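Long-range contact in carbohydrate kinase, pfkB family (Enterococcus faecalis, PDB 3KTN), which probably phosphorylates a sugar substrate as a putative 2-keto-3-deoxygluconate kinase of the ribokinase-like PfkB family and binds magnesium: residues A149-A154 and E188-Y193. Numbering follows the deposited sequence.
Sequences AALILA and ERILPY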
ATOM      1  N   ALA A 149      -6.722 -16.183 -38.796  1.00 44.80           N
ATOM      2  CA  ALA A 149      -6.064 -17.233 -38.027  1.00 42.66           C
ATOM      3  C   ALA A 149      -7.096 -18.073 -37.286  1.00 40.81           C
ATOM      4  O   ALA A 149      -6.988 -19.298 -37.234  1.00 40.76           O
ATOM      5  CB  ALA A 149      -5.072 -16.625 -37.037  1.00 43.13           C
ATOM      6  N   ALA A 150      -8.100 -17.415 -36.720  1.00 40.15           N
ATOM      7  CA  ALA A 150      -9.139 -18.123 -35.981  1.00 42.30           C
ATOM      8  C   ALA A 150      -9.912 -19.075 -36.899  1.00 42.72           C
ATOM      9  O   ALA A 150     -10.138 -20.236 -36.553  1.00 43.77           O
ATOM     10  CB  ALA A 150     -10.094 -17.119 -35.329  1.00 40.88           C
ATOM     11  N   LEU A 151     -10.307 -18.580 -38.068  1.00 43.62           N
ATOM     12  CA  LEU A 151     -11.051 -19.384 -39.035  1.00 44.65           C
ATOM     13  C   LEU A 151     -10.246 -20.604 -39.475  1.00 45.07           C
ATOM     14  O   LEU A 151     -10.762 -21.722 -39.509  1.00 46.51           O
ATOM     15  CB  LEU A 151     -11.429 -18.522 -40.243  1.00 43.17           C
ATOM     16  CG  LEU A 151     -12.388 -17.385 -39.868  1.00 42.51           C
ATOM     17  CD1 LEU A 151     -12.596 -16.443 -41.037  1.00 42.75           C
ATOM     18  CD2 LEU A 151     -13.707 -17.983 -39.414  1.00 41.99           C
ATOM     19  N   ILE A 152      -8.977 -20.391 -39.797  1.00 45.39           N
ATOM     20  CA  ILE A 152      -8.114 -21.488 -40.214  1.00 44.64           C
ATOM     21  C   ILE A 152      -7.983 -22.524 -39.103  1.00 45.74           C
ATOM     22  O   ILE A 152      -8.010 -23.731 -39.359  1.00 47.29           O
ATOM     23  CB  ILE A 152      -6.716 -20.968 -40.597  1.00 45.01           C
ATOM     24  CG1 ILE A 152      -6.798 -20.248 -41.947  1.00 45.94           C
ATOM     25  CG2 ILE A 152      -5.709 -22.115 -40.627  1.00 42.23           C
ATOM     26  CD1 ILE A 152      -5.491 -19.616 -42.398  1.00 46.08           C
ATOM     27  N   LEU A 153      -7.847 -22.057 -37.868  1.00 44.94           N
ATOM     28  CA  LEU A 153      -7.714 -22.965 -36.735  1.00 43.00           C
ATOM     29  C   LEU A 153      -8.964 -23.814 -36.546  1.00 41.65           C
ATOM     30  O   LEU A 153      -8.873 -25.007 -36.259  1.00 40.53           O
ATOM     31  CB  LEU A 153      -7.433 -22.180 -35.450  1.00 44.19           C
ATOM     32  CG  LEU A 153      -7.454 -22.983 -34.147  1.00 42.91           C
ATOM     33  CD1 LEU A 153      -6.506 -24.168 -34.244  1.00 42.87           C
ATOM     34  CD2 LEU A 153      -7.057 -22.068 -32.992  1.00 44.16           C
ATOM     35  N   ALA A 154     -10.129 -23.193 -36.697  1.00 40.91           N
ATOM     36  CA  ALA A 154     -11.395 -23.900 -36.541  1.00 42.53           C
ATOM     37  C   ALA A 154     -11.511 -24.990 -37.607  1.00 43.94           C
ATOM     38  O   ALA A 154     -11.832 -26.138 -37.300  1.00 43.41           O
ATOM     39  CB  ALA A 154     -12.562 -22.920 -36.654  1.00 40.88           C
ATOM     40  N   GLU A 188     -20.848 -16.285 -38.960  1.00 47.27           N
ATOM     41  CA  GLU A 188     -21.480 -17.286 -39.813  1.00 48.09           C
ATOM     42  C   GLU A 188     -20.423 -18.179 -40.447  1.00 45.97           C
ATOM     43  O   GLU A 188     -20.673 -19.348 -40.724  1.00 45.23           O
ATOM     44  CB  GLU A 188     -22.336 -16.603 -40.887  1.00 48.77           C
ATOM     45  CG  GLU A 188     -23.443 -15.750 -40.283  1.00 52.97           C
ATOM     46  CD  GLU A 188     -24.374 -15.134 -41.311  1.00 56.06           C
ATOM     47  OE1 GLU A 188     -23.888 -14.672 -42.367  1.00 58.43           O
ATOM     48  OE2 GLU A 188     -25.597 -15.094 -41.048  1.00 56.61           O
ATOM     49  N   ARG A 189     -19.225 -17.635 -40.640  1.00 45.10           N
ATOM     50  CA  ARG A 189     -18.136 -18.396 -41.235  1.00 44.76           C
ATOM     51  C   ARG A 189     -17.523 -19.426 -40.289  1.00 44.98           C
ATOM     52  O   ARG A 189     -17.124 -20.508 -40.723  1.00 44.63           O
ATOM     53  CB  ARG A 189     -17.043 -17.449 -41.733  1.00 44.69           C
ATOM     54  CG  ARG A 189     -17.510 -16.495 -42.816  1.00 45.09           C
ATOM     55  CD  ARG A 189     -16.431 -15.493 -43.180  1.00 44.81           C
ATOM     56  NE  ARG A 189     -15.235 -16.137 -43.713  1.00 45.10           N
ATOM     57  CZ  ARG A 189     -14.157 -15.471 -44.116  1.00 46.35           C
ATOM     58  NH1 ARG A 189     -14.133 -14.144 -44.045  1.00 45.75           N
ATOM     59  NH2 ARG A 189     -13.107 -16.125 -44.593  1.00 45.21           N
ATOM     60  N   ILE A 190     -17.454 -19.106 -38.998  1.00 44.05           N
ATOM     61  CA  ILE A 190     -16.855 -20.041 -38.043  1.00 41.73           C
ATOM     62  C   ILE A 190     -17.853 -20.994 -37.399  1.00 40.09           C
ATOM     63  O   ILE A 190     -17.509 -22.132 -37.078  1.00 40.20           O
ATOM     64  CB  ILE A 190     -16.092 -19.297 -36.910  1.00 41.70           C
ATOM     65  CG1 ILE A 190     -15.191 -20.281 -36.156  1.00 42.24           C
ATOM     66  CG2 ILE A 190     -17.084 -18.663 -35.938  1.00 39.49           C
ATOM     67  CD1 ILE A 190     -14.287 -19.632 -35.110  1.00 43.18           C
ATOM     68  N   LEU A 191     -19.086 -20.538 -37.216  1.00 40.25           N
ATOM     69  CA  LEU A 191     -20.115 -21.364 -36.593  1.00 41.50           C
ATOM     70  C   LEU A 191     -20.260 -22.781 -37.151  1.00 43.66           C
ATOM     71  O   LEU A 191     -20.530 -23.718 -36.399  1.00 43.52           O
ATOM     72  CB  LEU A 191     -21.459 -20.633 -36.637  1.00 42.09           C
ATOM     73  CG  LEU A 191     -21.556 -19.523 -35.580  1.00 41.73           C
ATOM     74  CD1 LEU A 191     -22.755 -18.621 -35.837  1.00 36.99           C
ATOM     75  CD2 LEU A 191     -21.651 -20.175 -34.208  1.00 39.19           C
ATOM     76  N   PRO A 192     -20.090 -22.962 -38.472  1.00 44.05           N
ATOM     77  CA  PRO A 192     -20.219 -24.308 -39.041  1.00 45.60           C
ATOM     78  C   PRO A 192     -19.202 -25.312 -38.485  1.00 47.24           C
ATOM     79  O   PRO A 192     -19.374 -26.523 -38.621  1.00 48.12           O
ATOM     80  CB  PRO A 192     -20.029 -24.068 -40.537  1.00 46.13           C
ATOM     81  CG  PRO A 192     -20.605 -22.697 -40.729  1.00 46.69           C
ATOM     82  CD  PRO A 192     -20.035 -21.948 -39.541  1.00 44.47           C
ATOM     83  N   TYR A 193     -18.148 -24.804 -37.851  1.00 47.98           N
ATOM     84  CA  TYR A 193     -17.098 -25.661 -37.300  1.00 48.25           C
ATOM     85  C   TYR A 193     -17.148 -25.867 -35.788  1.00 47.49           C
ATOM     86  O   TYR A 193     -16.374 -26.654 -35.245  1.00 47.60           O
ATOM     87  CB  TYR A 193     -15.733 -25.084 -37.668  1.00 50.03           C
ATOM     88  CG  TYR A 193     -15.501 -25.001 -39.155  1.00 53.11           C
ATOM     89  CD1 TYR A 193     -15.182 -26.141 -39.894  1.00 53.58           C
ATOM     90  CD2 TYR A 193     -15.622 -23.787 -39.829  1.00 54.08           C
ATOM     91  CE1 TYR A 193     -14.989 -26.074 -41.270  1.00 55.19           C
ATOM     92  CE2 TYR A 193     -15.432 -23.710 -41.206  1.00 55.63           C
ATOM     93  CZ  TYR A 193     -15.116 -24.857 -41.918  1.00 56.09           C
ATOM     94  OH  TYR A 193     -14.925 -24.789 -43.277  1.00 58.59           O
TER
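Leu151 is the main bump of this contact: its forked end reaches from helix 144-159 into the hollow between Arg189 and Ile190, and its two methyls part, one mainly toward each. CD2 settles against the backbone side of Ile190, with Leu151 CD2 lying 3.7 Å from Ile190 CB. Leu151 CD1 lies over the centre of the Arg189 guanidinium, 3.5 Å above its plane, and the two side chains cross at about a right angle. Arginine suits this edge because the flat face of its guanidinium accepts an apolar methyl while the N-H groups point outward in the plane. A bend in the arginine chain (chi3 62°) helps to bring the group back over the leucine.

One turn further along, Ala154 supplies the shallow spot. Its single methyl leaves room for the 3-10 segment 191-193 to come near, with Ala154 CA 6.0 Å from Tyr193 CA. Ile190 fills that place from segment 188-193: CG1, anti to the backbone N (chi1 -165°), extends so that Ile190 CG1 is 3.8 Å from Ala154 CB. Tyr193 adds its own CB, 4.0 Å from Ala154 CB, while its ring stands obliquely to Ala154 O, a bulk this partly exposed position can take. A backbone hydrogen bond runs from Tyr193 N to Ile190 O. Small alanine and branched leucine and isoleucine thus interlock through van der Waals contact alone.

Helices 144-159 and 177-190 lie side by side against the central parallel strands of the ribokinase-like fold; their contact is away from the magnesium site. Ala150, Ala154 and Ile190 all rest on Ile135 of strand 132-135, while Phe8 of strand 4-8 touches Ala150 and Leu153. On the other side of segment 188-193, Leu191 and Pro192 touch helix 218-233.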